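Local coordinates for MupZ (Pseudomonas fluorescens, PDB 6FXD), which probably acts as an epoxide hydrolase in mupirocin biosynthesis, in a cascade with a Rieske oxygenase that creates oxygen heterocycles, at residues A[102-107]-A[123-128]; A[26-31]-A[71-76]; A[80-85]-A[117-122]; A[22-27]-A[111-116]. One frame throughout, in Å; residues are numbered along the deposited sequence.

Contact 1 (A[102-107]-A[123-128]); sequences VRYEVH and MKPQFF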
loop_
_atom_site.group_PDB
_atom_site.type_symbol
_atom_site.label_atom_id
_atom_site.label_comp_id
_atom_site.label_asym_id
_atom_site.label_seq_id
_atom_site.Cartn_x
_atom_site.Cartn_y
_atom_site.Cartn_z
ATOM N N VAL A 102 9.037 -30.373 -6.475
ATOM C CA VAL A 102 9.548 -29.885 -7.754
ATOM C C VAL A 102 9.394 -28.381 -7.930
ATOM O O VAL A 102 10.024 -27.817 -8.832
ATOM C CB VAL A 102 8.918 -30.639 -8.941
ATOM C CG1 VAL A 102 9.335 -32.108 -8.904
ATOM C CG2 VAL A 102 7.392 -30.507 -8.925
ATOM N N ARG A 103 8.571 -27.727 -7.122
ATOM C CA ARG A 103 8.422 -26.277 -7.128
ATOM C C ARG A 103 8.077 -25.872 -5.703
ATOM O O ARG A 103 7.367 -26.602 -5.012
ATOM C CB ARG A 103 7.305 -25.809 -8.084
ATOM C CG ARG A 103 7.448 -24.347 -8.515
ATOM C CD ARG A 103 6.156 -23.666 -9.019
ATOM N NE ARG A 103 5.214 -24.569 -9.667
ATOM C CZ ARG A 103 3.948 -24.273 -9.966
ATOM N NH1 ARG A 103 3.437 -23.078 -9.685
ATOM N NH2 ARG A 103 3.188 -25.180 -10.546
ATOM N N TYR A 104 8.604 -24.740 -5.246
ATOM C CA TYR A 104 8.279 -24.236 -3.912
ATOM C C TYR A 104 8.171 -22.718 -4.005
ATOM O O TYR A 104 9.177 -22.025 -4.192
ATOM C CB TYR A 104 9.317 -24.681 -2.873
ATOM C CG TYR A 104 8.983 -24.255 -1.465
ATOM C CD1 TYR A 104 7.939 -24.849 -0.770
ATOM C CD2 TYR A 104 9.704 -23.246 -0.834
ATOM C CE1 TYR A 104 7.625 -24.459 0.520
ATOM C CE2 TYR A 104 9.400 -22.846 0.451
ATOM C CZ TYR A 104 8.362 -23.461 1.127
ATOM O OH TYR A 104 8.049 -23.069 2.404
ATOM N N GLU A 105 6.955 -22.204 -3.876
ATOM C CA GLU A 105 6.696 -20.774 -4.004
ATOM C C GLU A 105 6.354 -20.177 -2.650
ATOM O O GLU A 105 5.678 -20.802 -1.835
ATOM C CB GLU A 105 5.511 -20.497 -4.930
ATOM C CG GLU A 105 5.719 -21.005 -6.305
ATOM C CD GLU A 105 4.623 -20.588 -7.277
ATOM O OE1 GLU A 105 3.718 -19.795 -6.912
ATOM O OE2 GLU A 105 4.659 -21.088 -8.413
ATOM N N VAL A 106 6.792 -18.943 -2.428
ATOM C CA VAL A 106 6.466 -18.210 -1.214
ATOM C C VAL A 106 5.962 -16.842 -1.641
ATOM O O VAL A 106 6.671 -16.116 -2.346
ATOM C CB VAL A 106 7.679 -18.074 -0.278
ATOM C CG1 VAL A 106 7.292 -17.271 0.943
ATOM C CG2 VAL A 106 8.180 -19.462 0.154
ATOM N N HIS A 107 4.754 -16.484 -1.214
ATOM C CA HIS A 107 4.128 -15.212 -1.561
ATOM C C HIS A 107 3.871 -14.405 -0.301
ATOM O O HIS A 107 3.405 -14.950 0.701
ATOM C CB HIS A 107 2.779 -15.438 -2.240
ATOM C CG HIS A 107 2.858 -16.219 -3.513
ATOM N ND1 HIS A 107 2.482 -15.686 -4.730
ATOM C CD2 HIS A 107 3.268 -17.482 -3.767
ATOM C CE1 HIS A 107 2.640 -16.597 -5.675
ATOM N NE2 HIS A 107 3.130 -17.690 -5.118
ATOM N N MET A 123 15.569 -24.412 0.228
ATOM C CA MET A 123 14.447 -24.848 -0.591
ATOM C C MET A 123 14.467 -24.251 -1.989
ATOM O O MET A 123 13.597 -24.590 -2.798
ATOM C CB MET A 123 13.122 -24.467 0.075
ATOM C CG MET A 123 12.808 -25.242 1.330
ATOM S SD MET A 123 12.592 -27.010 1.021
ATOM C CE MET A 123 11.304 -27.018 -0.223
ATOM N N LYS A 124 15.429 -23.377 -2.288
ATOM C CA LYS A 124 15.518 -22.637 -3.545
ATOM C C LYS A 124 14.152 -22.074 -3.961
ATOM O O LYS A 124 13.662 -22.380 -5.052
ATOM C CB LYS A 124 16.119 -23.495 -4.652
ATOM C CG LYS A 124 17.494 -24.063 -4.311
ATOM C CD LYS A 124 17.870 -25.207 -5.249
ATOM C CE LYS A 124 19.276 -25.731 -4.971
ATOM N NZ LYS A 124 19.353 -26.552 -3.733
ATOM N N PRO A 125 13.524 -21.257 -3.121
ATOM C CA PRO A 125 12.132 -20.877 -3.380
ATOM C C PRO A 125 11.989 -19.853 -4.497
ATOM O O PRO A 125 12.912 -19.105 -4.836
ATOM C CB PRO A 125 11.668 -20.280 -2.041
ATOM C CG PRO A 125 12.735 -20.627 -1.054
ATOM C CD PRO A 125 13.998 -20.681 -1.855
ATOM N N GLN A 126 10.798 -19.841 -5.074
ATOM C CA GLN A 126 10.375 -18.762 -5.957
ATOM C C GLN A 126 9.618 -17.756 -5.100
ATOM O O GLN A 126 8.518 -18.049 -4.617
ATOM C CB GLN A 126 9.482 -19.300 -7.074
ATOM C CG GLN A 126 10.189 -20.165 -8.110
ATOM C CD GLN A 126 10.495 -21.570 -7.623
ATOM O OE1 GLN A 126 9.612 -22.283 -7.139
ATOM N NE2 GLN A 126 11.751 -21.980 -7.762
ATOM N N PHE A 127 10.214 -16.579 -4.885
ATOM C CA PHE A 127 9.660 -15.564 -3.999
ATOM C C PHE A 127 8.856 -14.571 -4.831
ATOM O O PHE A 127 9.405 -13.934 -5.734
ATOM C CB PHE A 127 10.776 -14.826 -3.263
ATOM C CG PHE A 127 11.416 -15.633 -2.149
ATOM C CD1 PHE A 127 10.743 -15.859 -0.958
ATOM C CD2 PHE A 127 12.711 -16.136 -2.282
ATOM C CE1 PHE A 127 11.338 -16.587 0.069
ATOM C CE2 PHE A 127 13.309 -16.876 -1.254
ATOM C CZ PHE A 127 12.623 -17.088 -0.077
ATOM N N PHE A 128 7.561 -14.444 -4.531
ATOM C CA PHE A 128 6.659 -13.516 -5.217
ATOM C C PHE A 128 6.253 -12.451 -4.202
ATOM O O PHE A 128 5.567 -12.760 -3.220
ATOM C CB PHE A 128 5.416 -14.256 -5.705
ATOM C CG PHE A 128 5.636 -15.080 -6.943
ATOM C CD1 PHE A 128 6.191 -16.350 -6.871
ATOM C CD2 PHE A 128 5.272 -14.579 -8.180
ATOM C CE1 PHE A 128 6.375 -17.117 -8.020
ATOM C CE2 PHE A 128 5.453 -15.328 -9.336
ATOM C CZ PHE A 128 6.016 -16.595 -9.260
HETATM O O HOH W 1 11.374 -24.351 -6.418
#
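Q126 sets CG beside its backbone N and then bends at chi2 (76°), swinging its amide back to the backbone of Y104, while Y104, on the opposite face of the sheet, has CG anti to its own N, which lays the ring beside M123 and P125. The two strands belong to a beta-alpha-beta crossover and run parallel, their segment axes 23° apart. Three backbone bonds of 2.9 Å fix the pairing: Q126 N to Y104 O, V106 N to Q126 O and F128 N to V106 O. Y104 N divides its hydrogen between a long bond to Q126 OE1 (3.3 Å) and a water that also accepts from Q126 NE2 at 2.8 Å. On the face carrying E105 and H107, F128 CB lies over the imidazole of H107, and the two rings are almost parallel (4°) but slid apart. H107 NE2 donates in its ring plane to the anti lone pair of E105 OE1 at 2.8 Å, which fixes the rotation of the imidazole. S63 of the second subunit takes the other ring nitrogen, so this face belongs to a subunit interface. Across the sheet, M123 CE sits over the Y104 ring, 4.1 Å from its centroid.

Contact 2 (A[26-31]-A[71-76]); sequences AMPYFE and CREVYS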
loop_
_atom_site.group_PDB
_atom_site.type_symbol
_atom_site.label_atom_id
_atom_site.label_comp_id
_atom_site.label_asym_id
_atom_site.label_seq_id
_atom_site.Cartn_x
_atom_site.Cartn_y
_atom_site.Cartn_z
ATOM N N ALA A 26 2.885 -20.245 1.510
ATOM C CA ALA A 26 3.864 -21.158 0.943
ATOM C C ALA A 26 3.126 -22.223 0.147
ATOM O O ALA A 26 2.055 -22.684 0.559
ATOM C CB ALA A 26 4.678 -21.836 2.042
ATOM N N MET A 27 3.677 -22.609 -1.003
ATOM C CA MET A 27 3.062 -23.631 -1.850
ATOM C C MET A 27 4.122 -24.587 -2.376
ATOM O O MET A 27 4.752 -24.311 -3.409
ATOM C CB MET A 27 2.309 -23.014 -3.028
ATOM C CG MET A 27 1.167 -22.089 -2.621
ATOM S SD MET A 27 0.059 -21.672 -3.959
ATOM C CE MET A 27 1.204 -20.819 -5.069
ATOM N N PRO A 28 4.346 -25.713 -1.712
ATOM C CA PRO A 28 5.117 -26.791 -2.338
ATOM C C PRO A 28 4.263 -27.572 -3.322
ATOM O O PRO A 28 3.076 -27.812 -3.079
ATOM C CB PRO A 28 5.463 -27.685 -1.149
ATOM C CG PRO A 28 4.294 -27.484 -0.223
ATOM C CD PRO A 28 3.920 -26.040 -0.340
ATOM N N TYR A 29 4.877 -27.944 -4.451
ATOM C CA TYR A 29 4.284 -28.809 -5.464
ATOM C C TYR A 29 5.058 -30.120 -5.444
ATOM O O TYR A 29 6.295 -30.111 -5.504
ATOM C CB TYR A 29 4.347 -28.174 -6.868
ATOM C CG TYR A 29 3.411 -27.004 -7.021
ATOM C CD1 TYR A 29 3.732 -25.778 -6.467
ATOM C CD2 TYR A 29 2.198 -27.123 -7.709
ATOM C CE1 TYR A 29 2.887 -24.668 -6.628
ATOM C CE2 TYR A 29 1.339 -26.030 -7.851
ATOM C CZ TYR A 29 1.697 -24.808 -7.311
ATOM O OH TYR A 29 0.857 -23.723 -7.431
ATOM N N PHE A 30 4.339 -31.234 -5.366
ATOM C CA PHE A 30 4.933 -32.552 -5.182
ATOM C C PHE A 30 4.767 -33.396 -6.436
ATOM O O PHE A 30 3.693 -33.410 -7.048
ATOM C CB PHE A 30 4.287 -33.311 -4.020
ATOM C CG PHE A 30 4.303 -32.569 -2.720
ATOM C CD1 PHE A 30 3.296 -31.677 -2.386
ATOM C CD2 PHE A 30 5.306 -32.807 -1.782
ATOM C CE1 PHE A 30 3.300 -31.008 -1.176
ATOM C CE2 PHE A 30 5.305 -32.143 -0.560
ATOM C CZ PHE A 30 4.310 -31.239 -0.266
ATOM N N GLU A 31 5.824 -34.109 -6.804
ATOM C CA GLU A 31 5.747 -35.171 -7.795
ATOM C C GLU A 31 5.688 -36.471 -6.999
ATOM O O GLU A 31 6.663 -36.826 -6.341
ATOM C CB GLU A 31 6.972 -35.138 -8.709
ATOM C CG GLU A 31 6.906 -36.158 -9.831
ATOM C CD GLU A 31 8.074 -36.076 -10.787
ATOM O OE1 GLU A 31 8.478 -34.947 -11.139
ATOM O OE2 GLU A 31 8.584 -37.149 -11.186
ATOM N N CYS A 71 0.312 -28.267 -1.562
ATOM C CA CYS A 71 -0.171 -27.782 -0.277
ATOM C C CYS A 71 -0.290 -26.266 -0.330
ATOM O O CYS A 71 0.629 -25.591 -0.802
ATOM C CB CYS A 71 0.769 -28.198 0.854
ATOM S SG CYS A 71 -0.021 -28.020 2.493
ATOM N N ARG A 72 -1.419 -25.734 0.137
ATOM C CA ARG A 72 -1.606 -24.289 0.284
ATOM C C ARG A 72 -1.465 -23.992 1.773
ATOM O O ARG A 72 -2.273 -24.460 2.578
ATOM C CB ARG A 72 -2.989 -23.880 -0.224
ATOM C CG ARG A 72 -3.175 -22.355 -0.339
ATOM C CD ARG A 72 -4.633 -21.902 -0.372
ATOM N NE ARG A 72 -5.398 -22.705 -1.319
ATOM C CZ ARG A 72 -6.712 -22.610 -1.512
ATOM N NH1 ARG A 72 -7.433 -21.732 -0.827
ATOM N NH2 ARG A 72 -7.307 -23.407 -2.387
ATOM N N GLU A 73 -0.414 -23.265 2.149
ATOM C CA GLU A 73 -0.091 -22.981 3.539
ATOM C C GLU A 73 -0.154 -21.476 3.732
ATOM O O GLU A 73 0.617 -20.745 3.112
ATOM C CB GLU A 73 1.315 -23.480 3.852
ATOM C CG GLU A 73 1.647 -24.843 3.244
ATOM C CD GLU A 73 3.034 -25.354 3.595
ATOM O OE1 GLU A 73 3.746 -24.676 4.371
ATOM O OE2 GLU A 73 3.411 -26.430 3.078
ATOM N N VAL A 74 -1.041 -21.014 4.600
ATOM C CA VAL A 74 -1.221 -19.585 4.845
ATOM C C VAL A 74 -0.888 -19.307 6.302
ATOM O O VAL A 74 -1.468 -19.930 7.202
ATOM C CB VAL A 74 -2.645 -19.122 4.490
ATOM C CG1 VAL A 74 -2.752 -17.622 4.695
ATOM C CG2 VAL A 74 -2.983 -19.506 3.039
ATOM N N TYR A 75 0.039 -18.372 6.538
ATOM C CA TYR A 75 0.514 -18.046 7.873
ATOM C C TYR A 75 0.281 -16.569 8.149
ATOM O O TYR A 75 0.297 -15.748 7.235
ATOM C CB TYR A 75 2.015 -18.365 8.026
ATOM C CG TYR A 75 2.301 -19.816 7.713
ATOM C CD1 TYR A 75 2.091 -20.811 8.667
ATOM C CD2 TYR A 75 2.732 -20.201 6.449
ATOM C CE1 TYR A 75 2.314 -22.144 8.371
ATOM C CE2 TYR A 75 2.953 -21.525 6.142
ATOM C CZ TYR A 75 2.762 -22.499 7.108
ATOM O OH TYR A 75 2.983 -23.819 6.801
ATOM N N SER A 76 0.069 -16.225 9.418
ATOM C CA SER A 76 -0.253 -14.835 9.726
ATOM C C SER A 76 0.917 -13.887 9.472
ATOM O O SER A 76 0.687 -12.684 9.296
ATOM C CB SER A 76 -0.807 -14.701 11.146
ATOM O OG SER A 76 0.107 -15.210 12.089
#
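Two rings meet the neighbouring strand with their edges: F30 brings CE1 to 4.1 Å from C71 N, and Y75 has A26 CB near its ring plane. E73 OE1 also lies in the plane of Y75 and accepts from its OH at 2.7 Å, approached from 41° above the carboxylate plane. The other oxygen, E73 OE2, rests 3.5 Å from P28 CD. The strands that carry these groups, 24-31 and 68-75, run antiparallel (163°) within a sheet of ferredoxin-like order extended by strand 126-135. A26 and E73 form a hydrogen-bonded pair, with A26 N to E73 O at 2.8 Å and E73 N to A26 O at 3.0 Å. P28 has no N-H to give, so the pattern continues through its carbonyl, which receives C71 N at 3.2 Å. C71 O instead meets M27 CA at 3.3 Å. On the helix side the E73 carboxylate touches H84, whereas R72, on the reverse face, reaches A141 of the second subunit. P28 CG packs on C71 CB at 3.8 Å.

Contact 3 (A[80-85]-A[117-122]); sequences GLLNHL and RGPLAF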
loop_
_atom_site.group_PDB
_atom_site.type_symbol
_atom_site.label_atom_id
_atom_site.label_comp_id
_atom_site.label_asym_id
_atom_site.label_seq_id
_atom_site.Cartn_x
_atom_site.Cartn_y
_atom_site.Cartn_z
ATOM N N GLY A 80 5.318 -17.171 11.412
ATOM C CA GLY A 80 4.484 -18.366 11.394
ATOM C C GLY A 80 5.034 -19.440 10.474
ATOM O O GLY A 80 4.991 -20.633 10.797
ATOM N N LEU A 81 5.535 -19.039 9.304
ATOM C CA LEU A 81 6.115 -20.010 8.379
ATOM C C LEU A 81 7.384 -20.619 8.963
ATOM O O LEU A 81 7.596 -21.834 8.870
ATOM C CB LEU A 81 6.341 -19.376 6.992
ATOM C CG LEU A 81 6.990 -20.235 5.894
ATOM C CD1 LEU A 81 6.364 -21.626 5.781
ATOM C CD2 LEU A 81 6.954 -19.531 4.529
ATOM N N LEU A 82 8.224 -19.799 9.598
ATOM C CA LEU A 82 9.410 -20.340 10.251
ATOM C C LEU A 82 9.025 -21.297 11.374
ATOM O O LEU A 82 9.679 -22.330 11.558
ATOM C CB LEU A 82 10.311 -19.207 10.744
ATOM C CG LEU A 82 10.789 -18.278 9.609
ATOM C CD1 LEU A 82 11.611 -17.086 10.102
ATOM C CD2 LEU A 82 11.535 -19.067 8.523
ATOM N N ASN A 83 7.978 -20.969 12.144
ATOM C CA ASN A 83 7.567 -21.879 13.211
ATOM C C ASN A 83 7.114 -23.209 12.639
ATOM O O ASN A 83 7.340 -24.260 13.253
ATOM C CB ASN A 83 6.445 -21.284 14.066
ATOM C CG ASN A 83 6.892 -20.114 14.893
ATOM O OD1 ASN A 83 8.083 -19.907 15.107
ATOM N ND2 ASN A 83 5.929 -19.352 15.401
ATOM N N HIS A 84 6.464 -23.183 11.470
ATOM C CA HIS A 84 6.016 -24.424 10.837
ATOM C C HIS A 84 7.196 -25.292 10.428
ATOM O O HIS A 84 7.179 -26.520 10.618
ATOM C CB HIS A 84 5.169 -24.098 9.605
ATOM C CG HIS A 84 4.789 -25.301 8.794
ATOM N ND1 HIS A 84 3.873 -26.234 9.238
ATOM C CD2 HIS A 84 5.177 -25.708 7.562
ATOM C CE1 HIS A 84 3.724 -27.171 8.317
ATOM N NE2 HIS A 84 4.498 -26.872 7.289
ATOM N N LEU A 85 8.225 -24.668 9.854
ATOM C CA LEU A 85 9.437 -25.374 9.464
ATOM C C LEU A 85 10.017 -26.150 10.637
ATOM O O LEU A 85 10.405 -27.313 10.486
ATOM C CB LEU A 85 10.456 -24.352 8.960
ATOM C CG LEU A 85 11.362 -24.753 7.805
ATOM C CD1 LEU A 85 10.518 -24.862 6.557
ATOM C CD2 LEU A 85 12.460 -23.718 7.623
ATOM N N ARG A 117 14.223 -15.176 3.198
ATOM C CA ARG A 117 15.168 -15.515 2.135
ATOM C C ARG A 117 16.369 -16.293 2.666
ATOM O O ARG A 117 16.895 -17.178 1.980
ATOM C CB ARG A 117 15.591 -14.261 1.363
ATOM C CG ARG A 117 14.437 -13.646 0.578
ATOM C CD ARG A 117 14.845 -12.406 -0.204
ATOM N NE ARG A 117 13.724 -11.823 -0.950
ATOM C CZ ARG A 117 13.384 -12.139 -2.202
ATOM N NH1 ARG A 117 14.079 -13.038 -2.886
ATOM N NH2 ARG A 117 12.347 -11.543 -2.777
ATOM N N GLY A 118 16.817 -15.978 3.877
ATOM C CA GLY A 118 17.905 -16.697 4.505
ATOM C C GLY A 118 17.504 -18.089 4.966
ATOM O O GLY A 118 18.065 -19.093 4.517
ATOM N N PRO A 119 16.526 -18.174 5.878
ATOM C CA PRO A 119 16.111 -19.494 6.387
ATOM C C PRO A 119 15.626 -20.472 5.330
ATOM O O PRO A 119 15.809 -21.684 5.508
ATOM C CB PRO A 119 14.994 -19.155 7.385
ATOM C CG PRO A 119 15.196 -17.737 7.744
ATOM C CD PRO A 119 15.854 -17.072 6.587
ATOM N N LEU A 120 14.986 -20.009 4.254
ATOM C CA LEU A 120 14.427 -20.913 3.258
ATOM C C LEU A 120 15.338 -21.123 2.055
ATOM O O LEU A 120 14.926 -21.781 1.094
ATOM C CB LEU A 120 13.055 -20.410 2.791
ATOM C CG LEU A 120 12.030 -20.175 3.900
ATOM C CD1 LEU A 120 10.676 -19.783 3.296
ATOM C CD2 LEU A 120 11.904 -21.409 4.759
ATOM N N ALA A 121 16.556 -20.582 2.080
ATOM C CA ALA A 121 17.420 -20.669 0.904
ATOM C C ALA A 121 17.610 -22.115 0.459
ATOM O O ALA A 121 17.700 -22.399 -0.742
ATOM C CB ALA A 121 18.770 -20.014 1.199
ATOM N N PHE A 122 17.646 -23.048 1.416
ATOM C CA PHE A 122 17.866 -24.454 1.084
ATOM C C PHE A 122 16.747 -25.037 0.229
ATOM O O PHE A 122 16.956 -26.064 -0.427
ATOM C CB PHE A 122 18.066 -25.279 2.358
ATOM C CG PHE A 122 16.787 -25.596 3.095
ATOM C CD1 PHE A 122 16.231 -24.678 3.973
ATOM C CD2 PHE A 122 16.157 -26.821 2.921
ATOM C CE1 PHE A 122 15.065 -24.973 4.657
ATOM C CE2 PHE A 122 14.985 -27.123 3.604
ATOM C CZ PHE A 122 14.443 -26.204 4.475
#
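Segment 80-85 is regular helix, with L85 N bonded to L81 O at 3.1 Å, and it faces a type I beta turn from G118 to A121, closed by A121 N to G118 O at 3.2 Å; the nearest alpha carbons, those of L82 and P119, are 7.8 Å apart. The contact docks helix 78-94 against the loop that leads from helix 110-113 to strand 126-135, on the helical side of a sheet of ferredoxin-like order extended by that strand. L81, L82 and L85 project from one side of the helix, and their CD2 methyls do most of the touching. L120 answers two of them with its two branches. CD1 meets L81 CD2 at 3.9 Å and CD2 meets L85 CD2 at 3.7 Å: chi1 (-55°) places CG, and chi2 (-176°) turns the fork so that one methyl faces each partner. P119 offers its ring instead, with CB 3.6 Å from L82 CD2. Below this apolar layer, L81 also packs on Y104 and L120 on V106, which ties both segments to strand 100-108. F122, itself exposed, flanks L85; its chi1 of 78° turns the ring edge to the helix, CE1 standing 4.1 Å from L85 CD2.

Contact 4 (A[22-27]-A[111-116]); sequences RTCMAM and EELDKL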
loop_
_atom_site.group_PDB
_atom_site.type_symbol
_atom_site.label_atom_id
_atom_site.label_comp_id
_atom_site.label_asym_id
_atom_site.label_seq_id
_atom_site.Cartn_x
_atom_site.Cartn_y
_atom_site.Cartn_z
ATOM N N ARG A 22 0.462 -8.776 6.635
ATOM C CA ARG A 22 1.689 -9.527 6.865
ATOM C C ARG A 22 1.590 -10.983 6.423
ATOM O O ARG A 22 2.602 -11.685 6.455
ATOM C CB ARG A 22 2.085 -9.464 8.345
ATOM C CG ARG A 22 2.193 -8.039 8.876
ATOM C CD ARG A 22 3.380 -7.337 8.255
ATOM N NE ARG A 22 3.058 -6.005 7.737
ATOM C CZ ARG A 22 3.235 -4.867 8.406
ATOM N NH1 ARG A 22 3.731 -4.883 9.633
ATOM N NH2 ARG A 22 2.912 -3.708 7.839
ATOM N N THR A 23 0.404 -11.432 6.016
ATOM C CA THR A 23 0.166 -12.828 5.658
ATOM C C THR A 23 1.161 -13.306 4.608
ATOM O O THR A 23 1.446 -12.604 3.632
ATOM C CB THR A 23 -1.241 -12.925 5.064
ATOM O OG1 THR A 23 -2.137 -12.130 5.850
ATOM C CG2 THR A 23 -1.730 -14.358 5.039
ATOM N N CYS A 24 1.686 -14.512 4.808
ATOM C CA CYS A 24 2.556 -15.179 3.852
ATOM C C CYS A 24 1.955 -16.521 3.477
ATOM O O CYS A 24 1.343 -17.199 4.315
ATOM C CB CYS A 24 3.939 -15.413 4.448
ATOM S SG CYS A 24 4.830 -13.884 4.757
ATOM N N MET A 25 2.125 -16.916 2.220
ATOM C CA MET A 25 1.614 -18.186 1.719
ATOM C C MET A 25 2.763 -18.979 1.116
ATOM O O MET A 25 3.542 -18.442 0.320
ATOM C CB MET A 25 0.532 -17.970 0.660
ATOM C CG MET A 25 -0.107 -19.287 0.160
ATOM S SD MET A 25 -1.380 -19.054 -1.126
ATOM C CE MET A 25 -0.417 -18.352 -2.492
ATOM N N ALA A 26 2.885 -20.245 1.510
ATOM C CA ALA A 26 3.864 -21.158 0.943
ATOM C C ALA A 26 3.126 -22.223 0.147
ATOM O O ALA A 26 2.055 -22.684 0.559
ATOM C CB ALA A 26 4.678 -21.836 2.042
ATOM N N MET A 27 3.677 -22.609 -1.003
ATOM C CA MET A 27 3.062 -23.631 -1.850
ATOM C C MET A 27 4.122 -24.587 -2.376
ATOM O O MET A 27 4.752 -24.311 -3.409
ATOM C CB MET A 27 2.309 -23.014 -3.028
ATOM C CG MET A 27 1.167 -22.089 -2.621
ATOM S SD MET A 27 0.059 -21.672 -3.959
ATOM C CE MET A 27 1.204 -20.819 -5.069
ATOM N N GLU A 111 8.644 -6.954 3.152
ATOM C CA GLU A 111 9.262 -6.869 4.472
ATOM C C GLU A 111 9.214 -8.208 5.199
ATOM O O GLU A 111 10.109 -8.514 5.999
ATOM C CB GLU A 111 8.561 -5.790 5.297
ATOM C CG GLU A 111 9.182 -5.523 6.650
ATOM C CD GLU A 111 8.650 -4.255 7.285
ATOM O OE1 GLU A 111 8.157 -3.384 6.539
ATOM O OE2 GLU A 111 8.712 -4.132 8.528
ATOM N N GLU A 112 8.180 -9.012 4.951
ATOM C CA GLU A 112 8.134 -10.340 5.549
ATOM C C GLU A 112 8.994 -11.330 4.774
ATOM O O GLU A 112 9.669 -12.174 5.374
ATOM C CB GLU A 112 6.686 -10.828 5.638
ATOM C CG GLU A 112 5.804 -10.018 6.582
ATOM C CD GLU A 112 6.278 -10.081 8.024
ATOM O OE1 GLU A 112 6.361 -11.198 8.566
ATOM O OE2 GLU A 112 6.585 -9.020 8.616
ATOM N N LEU A 113 8.992 -11.243 3.440
ATOM C CA LEU A 113 9.803 -12.169 2.657
ATOM C C LEU A 113 11.291 -11.961 2.917
ATOM O O LEU A 113 12.071 -12.918 2.834
ATOM C CB LEU A 113 9.479 -12.055 1.168
ATOM C CG LEU A 113 8.514 -13.113 0.603
ATOM C CD1 LEU A 113 7.294 -13.267 1.499
ATOM C CD2 LEU A 113 8.095 -12.800 -0.828
ATOM N N ASP A 114 11.704 -10.724 3.220
ATOM C CA ASP A 114 13.088 -10.479 3.618
ATOM C C ASP A 114 13.498 -11.353 4.799
ATOM O O ASP A 114 14.666 -11.741 4.903
ATOM C CB ASP A 114 13.281 -8.997 3.967
ATOM C CG ASP A 114 13.298 -8.096 2.737
ATOM O OD1 ASP A 114 13.405 -8.611 1.607
ATOM O OD2 ASP A 114 13.199 -6.861 2.905
ATOM N N LYS A 115 12.559 -11.669 5.697
ATOM C CA LYS A 115 12.854 -12.520 6.849
ATOM C C LYS A 115 12.946 -13.994 6.485
ATOM O O LYS A 115 13.421 -14.787 7.314
ATOM C CB LYS A 115 11.795 -12.319 7.936
ATOM C CG LYS A 115 11.627 -10.868 8.391
ATOM C CD LYS A 115 10.384 -10.696 9.268
ATOM C CE LYS A 115 10.162 -9.222 9.610
ATOM N NZ LYS A 115 8.935 -8.978 10.425
ATOM N N LEU A 116 12.528 -14.369 5.276
ATOM C CA LEU A 116 12.479 -15.758 4.847
ATOM C C LEU A 116 13.588 -16.146 3.875
ATOM O O LEU A 116 13.856 -17.343 3.728
ATOM C CB LEU A 116 11.118 -16.046 4.184
ATOM C CG LEU A 116 9.875 -15.863 5.066
ATOM C CD1 LEU A 116 8.580 -16.019 4.286
ATOM C CD2 LEU A 116 9.923 -16.833 6.256
#
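E112 OE2 takes the ammonium of K115 in a salt bridge, NZ to OE2 3.0 Å, and also receives the flank of R22, whose CD lies 3.6 Å away. The lysine arrives on the syn side, 33° out of the carboxylate plane. The other oxygen, OE1, accepts the backbone N of A78 at the start of helix 78-94, so the carboxylate is held at both ends, and those N-H and ammonium donors would probably stabilise its negative charge. R22 contributes mainly van der Waals contact through CD and perhaps some longer-range attraction: its guanidinium is turned only 10° from the carboxylate plane, but NE stays 4.7 Å from E112 OE2. With CG opposite its carbonyl carbon (chi1 -66°), E112 lays CG 3.6 Å from R22 O; the bend at chi2 then turns the carboxylate alongside R22 CD. The sulfur of C24 makes the inner, largely apolar part of the contact. SG touches E112 CB at 3.7 Å and L113 CD1 at 4.1 Å, both from the helix, and L116 CD1 at 4.3 Å, from the residues that follow. By backbone, C24 pairs with Y75 and M25 with H107. The contact therefore seats helix 110-113 and the residues after it against the start of strand 24-31, which runs between strands 68-75 and 100-108, with L116 continuing onto L81 and L82 of helix 78-94.

In the fold
Contacts 1 and 2 both lie in the sheet, their centres about 9 Å apart, and are joined through strands 24-31 and 100-108, neighbours by backbone bonds such as E105 O to M27 N. Contact 4 shares A26 and M27 with contact 2 and joins the start of strand 24-31 to helix 110-113. Contact 3, about 9 Å from contact 4 between centres, adds helix 78-94, with L116 meeting L81 and L82. Along the chain, contact 2 closes before contacts 1 and 3 open, whereas contacts 1, 3 and 4 interleave. One sheet face thus carries helix 78-94 and the 111-122 region, while contacts 1, 2 and 4 also reach the second subunit.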